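PDB 7M1A: galactose-binding like protein from Bacteroides thetaiotaomicron, which is a SusE-like protein whose calcium-containing C-terminal, galactose-binding-like domain probably takes part in recognising, and perhaps degrading, carbohydrates. Local coordinates for residues Y83-P88 with N167-E172; Q77-F82 with D131-A136. All blocks are in the same frame, centred on the assembly; numbering follows the deposited sequence.

Contact 1: residues Y83-P88 with N167-E172; sequences YNDMSP and NICFTE. With CA (calcium ion), chain F; EDO (1,2-ethanediol), chain E.
Met86 and Cys169 are joined through the backbone, the N of Cys169 donating to the O of Met86 over 3.0 Å. The same Met86 oxygen takes a CA-H...O contact from Ile168 CA at 3.3 Å. One ordered water strengthens the join, giving one hydrogen bond to Ser87 OG and another to Cys169 O; Ser87 OG is also bonded to the O of His81.

Apolar contacts fill in around these bonds. With SG set between its own backbone N and carbonyl carbon (chi1 61°), Cys169 brings its sulfur to 3.8 Å from the CB of Met86, here a selenomethionine. The side chain of Met86 runs alongside that of Asn167, CG to CB at 4.1 Å, while the Pro88 ring meets Ile168 obliquely, its CB 3.8 Å from CD1.

The Asn84-Ser87 type II' turn is thus fastened to the start of strand 169-176. Further along, Thr171 and Glu172 form a classic beta bulge against Trp74, and Thr171 O and Glu172 OE1 bind calcium with Tyr28 O, Asn31 OD1, Arg33 O and a water, an arrangement consistent with the calcium-bearing beta-sandwich of galactose-binding-like domains.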
loop_
_atom_site.group_PDB
_atom_site.type_symbol
_atom_site.label_atom_id
_atom_site.label_comp_id
_atom_site.label_asym_id
_atom_site.label_seq_id
_atom_site.Cartn_x
_atom_site.Cartn_y
_atom_site.Cartn_z
ATOM N N TYR A 83 -26.594 1.656 0.731
ATOM C CA TYR A 83 -27.128 2.991 0.495
ATOM C C TYR A 83 -27.081 3.832 1.777
ATOM O O TYR A 83 -28.051 4.563 2.126
ATOM C CB TYR A 83 -28.580 2.906 -0.017
ATOM C CG TYR A 83 -28.774 1.820 -1.029
ATOM C CD1 TYR A 83 -28.416 1.984 -2.373
ATOM C CD2 TYR A 83 -29.288 0.589 -0.639
ATOM C CE1 TYR A 83 -28.583 0.949 -3.307
ATOM C CE2 TYR A 83 -29.443 -0.451 -1.560
ATOM C CZ TYR A 83 -29.089 -0.282 -2.877
ATOM O OH TYR A 83 -29.271 -1.246 -3.801
ATOM N N ASN A 84 -25.942 3.713 2.503
ATOM C CA ASN A 84 -25.860 4.349 3.814
ATOM C C ASN A 84 -24.363 4.502 4.122
ATOM O O ASN A 84 -23.478 4.058 3.378
ATOM C CB ASN A 84 -26.595 3.458 4.844
ATOM C CG ASN A 84 -27.204 4.260 5.988
ATOM O OD1 ASN A 84 -26.694 5.325 6.346
ATOM N ND2 ASN A 84 -28.311 3.764 6.536
ATOM N N ASP A 85 -24.050 5.081 5.280
ATOM C CA ASP A 85 -22.691 5.120 5.798
ATOM C C ASP A 85 -21.811 5.865 4.761
ATOM O O ASP A 85 -22.286 6.814 4.119
ATOM C CB ASP A 85 -22.224 3.712 6.226
ATOM C CG ASP A 85 -21.081 3.775 7.234
ATOM O OD1 ASP A 85 -19.879 3.853 6.839
ATOM O OD2 ASP A 85 -21.377 3.797 8.420
HETATM N N MSE A 86 -20.545 5.447 4.609
HETATM C CA MSE A 86 -19.655 6.125 3.680
HETATM C C MSE A 86 -19.629 5.372 2.337
HETATM O O MSE A 86 -18.697 5.543 1.525
HETATM C CB MSE A 86 -18.239 6.317 4.219
HETATM C CG MSE A 86 -18.176 6.926 5.602
HETATM SE SE MSE A 86 -19.113 8.632 5.806
HETATM C CE MSE A 86 -20.268 8.141 7.303
ATOM N N SER A 87 -20.619 4.520 2.075
ATOM C CA SER A 87 -20.680 3.808 0.815
ATOM C C SER A 87 -20.814 4.805 -0.331
ATOM O O SER A 87 -21.526 5.823 -0.257
ATOM C CB SER A 87 -21.858 2.893 0.829
ATOM O OG SER A 87 -21.708 1.913 1.865
ATOM N N PRO A 88 -20.151 4.554 -1.475
ATOM C CA PRO A 88 -20.158 5.576 -2.552
ATOM C C PRO A 88 -21.533 5.664 -3.216
ATOM O O PRO A 88 -22.261 4.663 -3.398
ATOM C CB PRO A 88 -19.067 5.025 -3.512
ATOM C CG PRO A 88 -19.107 3.519 -3.280
ATOM C CD PRO A 88 -19.349 3.348 -1.792
ATOM N N ASN A 167 -16.004 10.934 1.830
ATOM C CA ASN A 167 -15.400 9.674 2.241
ATOM C C ASN A 167 -15.873 8.525 1.364
ATOM O O ASN A 167 -16.908 8.584 0.733
ATOM C CB ASN A 167 -15.614 9.480 3.752
ATOM C CG ASN A 167 -14.737 10.436 4.522
ATOM O OD1 ASN A 167 -13.498 10.276 4.530
ATOM N ND2 ASN A 167 -15.331 11.410 5.194
ATOM N N ILE A 168 -15.131 7.424 1.430
ATOM C CA ILE A 168 -15.587 6.225 0.749
ATOM C C ILE A 168 -15.199 4.970 1.541
ATOM O O ILE A 168 -14.092 4.854 2.077
ATOM C CB ILE A 168 -15.067 6.156 -0.723
ATOM C CG1 ILE A 168 -15.629 4.956 -1.497
ATOM C CG2 ILE A 168 -13.530 6.192 -0.745
ATOM C CD1 ILE A 168 -15.333 4.985 -2.970
ATOM N N CYS A 169 -16.101 3.964 1.560
ATOM C CA CYS A 169 -15.748 2.623 2.015
ATOM C C CYS A 169 -16.502 1.632 1.092
ATOM O O CYS A 169 -17.625 1.894 0.660
ATOM C CB CYS A 169 -16.144 2.418 3.485
ATOM S SG CYS A 169 -17.903 2.566 3.891
ATOM N N PHE A 170 -15.921 0.459 0.878
ATOM C CA PHE A 170 -16.549 -0.596 0.099
ATOM C C PHE A 170 -15.737 -1.884 0.275
ATOM O O PHE A 170 -14.621 -1.822 0.863
ATOM C CB PHE A 170 -16.776 -0.267 -1.383
ATOM C CG PHE A 170 -15.527 -0.123 -2.186
ATOM C CD1 PHE A 170 -14.766 1.070 -2.100
ATOM C CD2 PHE A 170 -15.103 -1.111 -3.049
ATOM C CE1 PHE A 170 -13.619 1.250 -2.882
ATOM C CE2 PHE A 170 -13.934 -0.929 -3.829
ATOM C CZ PHE A 170 -13.204 0.239 -3.703
ATOM N N THR A 171 -16.273 -3.043 -0.203
ATOM C CA THR A 171 -15.654 -4.326 0.091
ATOM C C THR A 171 -14.886 -4.929 -1.098
ATOM O O THR A 171 -13.924 -5.717 -0.819
ATOM C CB THR A 171 -16.653 -5.351 0.648
ATOM O OG1 THR A 171 -15.959 -6.568 0.950
ATOM C CG2 THR A 171 -17.771 -5.715 -0.325
ATOM N N GLU A 172 -15.274 -4.715 -2.367
ATOM C CA GLU A 172 -14.630 -5.431 -3.468
ATOM C C GLU A 172 -14.908 -4.672 -4.755
ATOM O O GLU A 172 -15.997 -4.076 -4.902
ATOM C CB GLU A 172 -15.178 -6.876 -3.616
ATOM C CG GLU A 172 -14.397 -7.784 -4.564
ATOM C CD GLU A 172 -12.972 -8.130 -4.115
ATOM O OE1 GLU A 172 -12.604 -7.863 -2.956
ATOM O OE2 GLU A 172 -12.267 -8.755 -4.911
HETATM CA CA CA F . -12.972 -7.806 -0.680
HETATM C C1 EDO E . -18.403 5.054 9.566
HETATM O O1 EDO E . -18.225 4.050 8.599
HETATM C C2 EDO E . -19.413 4.635 10.613
HETATM O O2 EDO E . -19.047 3.329 10.844
HETATM O O HOH W 1 -19.591 0.174 1.607
HETATM O O HOH W 2 -13.363 -8.384 1.563
#

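Contact 2: residues Q77-F82 with D131-A136; sequences QDEKHF and DDIEAA. With EDO (1,2-ethanediol), chain C; EDO (1,2-ethanediol), chain E.
Phe82 meets Ala136 and Ile133 where the short helix 130-138 docks on the loop between strands 70-74 and 88-96, a loop whose other flank binds two 1,2-ethanediol molecules, probably from the crystallisation liquor. On the helix side the contact is largely apolar. Ala136 CB sits over one face of the Phe82 ring, 3.8 Å from its centroid and 29° off the normal, a CH-pi contact. Ile133 adds its CG2 branch, 4.2 Å from Phe82 CE2. Phe82 CG lies anti to the carbonyl carbon (chi1 -70°), a setting that carries the ring toward the helix. Its opposite face is met by Asp78 O, 3.3 Å above the ring plane and offset toward the rim; that oxygen also accepts the backbone N-H groups of His81 and Phe82, closing the loop into a tight turn.

The diol side is polar. His81 ND1 donates to Asp78 OD1 over 2.6 Å, nearly straight at 171°, in the imidazole plane and on the syn lone pair of the carboxylate. Asp78 OD2 is in turn held by the N of Asp37. The far ring nitrogen, His81 NE2, is hydrogen-bonded to O2 of one ethanediol at 2.8 Å, and the extended Lys80 reaches O2 of the other with NZ at 2.9 Å. A leucine at His81 would probably leave Asp78 OD1 without its short, straight bond and cost the first diol, which Asp37 OD1 also holds, one of its hydrogen bonds. The chemistry implies a division of labour: the aromatic ring anchors the turn to the helix, while Asp78 fixes the rotation of the imidazole, with NE2 turned to the diol hydroxyl.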
loop_
_atom_site.group_PDB
_atom_site.type_symbol
_atom_site.label_atom_id
_atom_site.label_comp_id
_atom_site.label_asym_id
_atom_site.label_seq_id
_atom_site.Cartn_x
_atom_site.Cartn_y
_atom_site.Cartn_z
ATOM N N GLN A 77 -21.393 -5.527 2.818
ATOM C CA GLN A 77 -22.686 -6.227 2.591
ATOM C C GLN A 77 -23.594 -6.380 3.830
ATOM O O GLN A 77 -23.937 -7.497 4.297
ATOM C CB GLN A 77 -22.366 -7.597 1.977
ATOM C CG GLN A 77 -21.711 -7.541 0.579
ATOM C CD GLN A 77 -22.694 -7.174 -0.518
ATOM O OE1 GLN A 77 -22.630 -6.102 -1.223
ATOM N NE2 GLN A 77 -23.573 -8.119 -0.745
ATOM N N ASP A 78 -23.949 -5.219 4.377
ATOM C CA ASP A 78 -24.889 -5.249 5.493
ATOM C C ASP A 78 -25.734 -3.972 5.505
ATOM O O ASP A 78 -25.444 -3.027 4.732
ATOM C CB ASP A 78 -24.120 -5.412 6.810
ATOM C CG ASP A 78 -22.977 -4.430 7.022
ATOM O OD1 ASP A 78 -23.106 -3.281 6.636
ATOM O OD2 ASP A 78 -21.936 -4.874 7.548
ATOM N N GLU A 79 -26.808 -3.999 6.336
ATOM C CA GLU A 79 -27.725 -2.869 6.239
ATOM C C GLU A 79 -27.103 -1.554 6.680
ATOM O O GLU A 79 -27.489 -0.495 6.129
ATOM C CB GLU A 79 -28.940 -3.138 7.097
ATOM C CG GLU A 79 -29.811 -4.213 6.464
ATOM C CD GLU A 79 -31.101 -4.450 7.226
ATOM O OE1 GLU A 79 -31.914 -5.283 6.756
ATOM O OE2 GLU A 79 -31.267 -3.787 8.298
ATOM N N LYS A 80 -26.073 -1.620 7.536
ATOM C CA LYS A 80 -25.370 -0.413 7.968
ATOM C C LYS A 80 -24.784 0.315 6.740
ATOM O O LYS A 80 -24.768 1.544 6.706
ATOM C CB LYS A 80 -24.264 -0.786 8.963
ATOM C CG LYS A 80 -23.438 0.413 9.362
ATOM C CD LYS A 80 -22.292 0.082 10.317
ATOM C CE LYS A 80 -21.760 1.349 10.972
ATOM N NZ LYS A 80 -20.602 1.149 11.883
ATOM N N HIS A 81 -24.364 -0.424 5.709
ATOM C CA HIS A 81 -23.644 0.129 4.569
ATOM C C HIS A 81 -24.479 0.196 3.293
ATOM O O HIS A 81 -24.100 0.903 2.380
ATOM C CB HIS A 81 -22.310 -0.600 4.357
ATOM C CG HIS A 81 -21.390 -0.423 5.507
ATOM N ND1 HIS A 81 -21.363 -1.337 6.486
ATOM C CD2 HIS A 81 -20.386 0.475 5.764
ATOM C CE1 HIS A 81 -20.431 -1.006 7.383
ATOM N NE2 HIS A 81 -19.804 0.105 6.975
ATOM N N PHE A 82 -25.588 -0.533 3.164
ATOM C CA PHE A 82 -26.343 -0.491 1.916
ATOM C C PHE A 82 -26.999 0.891 1.758
ATOM O O PHE A 82 -27.853 1.283 2.579
ATOM C CB PHE A 82 -27.436 -1.568 1.899
ATOM C CG PHE A 82 -26.978 -3.000 1.787
ATOM C CD1 PHE A 82 -25.817 -3.327 1.118
ATOM C CD2 PHE A 82 -27.739 -4.041 2.304
ATOM C CE1 PHE A 82 -25.441 -4.652 0.921
ATOM C CE2 PHE A 82 -27.362 -5.375 2.129
ATOM C CZ PHE A 82 -26.181 -5.692 1.465
ATOM N N ASP A 131 -35.820 -5.352 -3.294
ATOM C CA ASP A 131 -35.148 -4.928 -4.518
ATOM C C ASP A 131 -33.827 -4.211 -4.194
ATOM O O ASP A 131 -32.779 -4.392 -4.857
ATOM C CB ASP A 131 -36.028 -4.036 -5.396
ATOM C CG ASP A 131 -37.032 -4.756 -6.249
ATOM O OD1 ASP A 131 -36.990 -6.003 -6.267
ATOM O OD2 ASP A 131 -37.870 -4.052 -6.832
ATOM N N ASP A 132 -33.833 -3.351 -3.179
ATOM C CA ASP A 132 -32.654 -2.566 -2.836
ATOM C C ASP A 132 -31.549 -3.557 -2.398
ATOM O O ASP A 132 -30.330 -3.429 -2.739
ATOM C CB ASP A 132 -32.950 -1.709 -1.631
ATOM C CG ASP A 132 -33.909 -0.583 -1.949
ATOM O OD1 ASP A 132 -33.994 -0.252 -3.152
ATOM O OD2 ASP A 132 -34.552 -0.051 -0.959
ATOM N N ILE A 133 -31.942 -4.587 -1.637
ATOM C CA ILE A 133 -30.987 -5.581 -1.129
ATOM C C ILE A 133 -30.411 -6.404 -2.299
ATOM O O ILE A 133 -29.205 -6.670 -2.415
ATOM C CB ILE A 133 -31.533 -6.423 0.064
ATOM C CG1 ILE A 133 -31.794 -5.537 1.296
ATOM C CG2 ILE A 133 -30.560 -7.530 0.426
ATOM C CD1 ILE A 133 -32.627 -6.163 2.416
ATOM N N GLU A 134 -31.281 -6.904 -3.180
ATOM C CA GLU A 134 -30.841 -7.700 -4.312
ATOM C C GLU A 134 -29.853 -6.888 -5.140
ATOM O O GLU A 134 -28.783 -7.449 -5.503
ATOM C CB GLU A 134 -32.065 -8.052 -5.195
ATOM C CG GLU A 134 -31.654 -8.854 -6.443
ATOM C CD GLU A 134 -32.722 -8.883 -7.534
ATOM O OE1 GLU A 134 -33.070 -7.807 -8.071
ATOM O OE2 GLU A 134 -33.126 -9.996 -7.901
ATOM N N ALA A 135 -30.152 -5.601 -5.356
ATOM C CA ALA A 135 -29.255 -4.813 -6.209
ATOM C C ALA A 135 -27.881 -4.705 -5.547
ATOM O O ALA A 135 -26.842 -4.691 -6.250
ATOM C CB ALA A 135 -29.849 -3.450 -6.554
ATOM N N ALA A 136 -27.855 -4.520 -4.220
ATOM C CA ALA A 136 -26.603 -4.370 -3.526
ATOM C C ALA A 136 -25.767 -5.659 -3.530
ATOM O O ALA A 136 -24.525 -5.551 -3.541
ATOM C CB ALA A 136 -26.864 -3.795 -2.142
HETATM C C1 EDO C . -17.118 -0.564 9.696
HETATM O O1 EDO C . -17.194 -1.118 8.408
HETATM C C2 EDO C . -16.902 0.807 9.339
HETATM O O2 EDO C . -17.994 1.346 8.637
HETATM C C1 EDO E . -18.403 5.054 9.566
HETATM O O1 EDO E . -18.225 4.050 8.599
HETATM C C2 EDO E . -19.413 4.635 10.613
HETATM O O2 EDO E . -19.047 3.329 10.844
#

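Overall arrangement
The two contacts share one connection, since 77-82 and 83-88 follow each other between strands 70-74 and 88-96. Contact 1 is the core one, binding the end of this loop to the calcium-bearing strand 169-176; contact 2 lies at the surface, where the beginning of the loop receives helix 130-138. Their chemistry differs accordingly: one backbone hydrogen bond, a water bridge and apolar side-chain contacts join the buried pair, whereas an aromatic ring against the methyl groups of an alanine and an isoleucine joins the outer one. The contacts touch directly, with Tyr83 OH probably bonded to Asp132 O of the helix, and one ethanediol lies between Lys80 and Asp85, although its contact with Asp85 is doubtfully short.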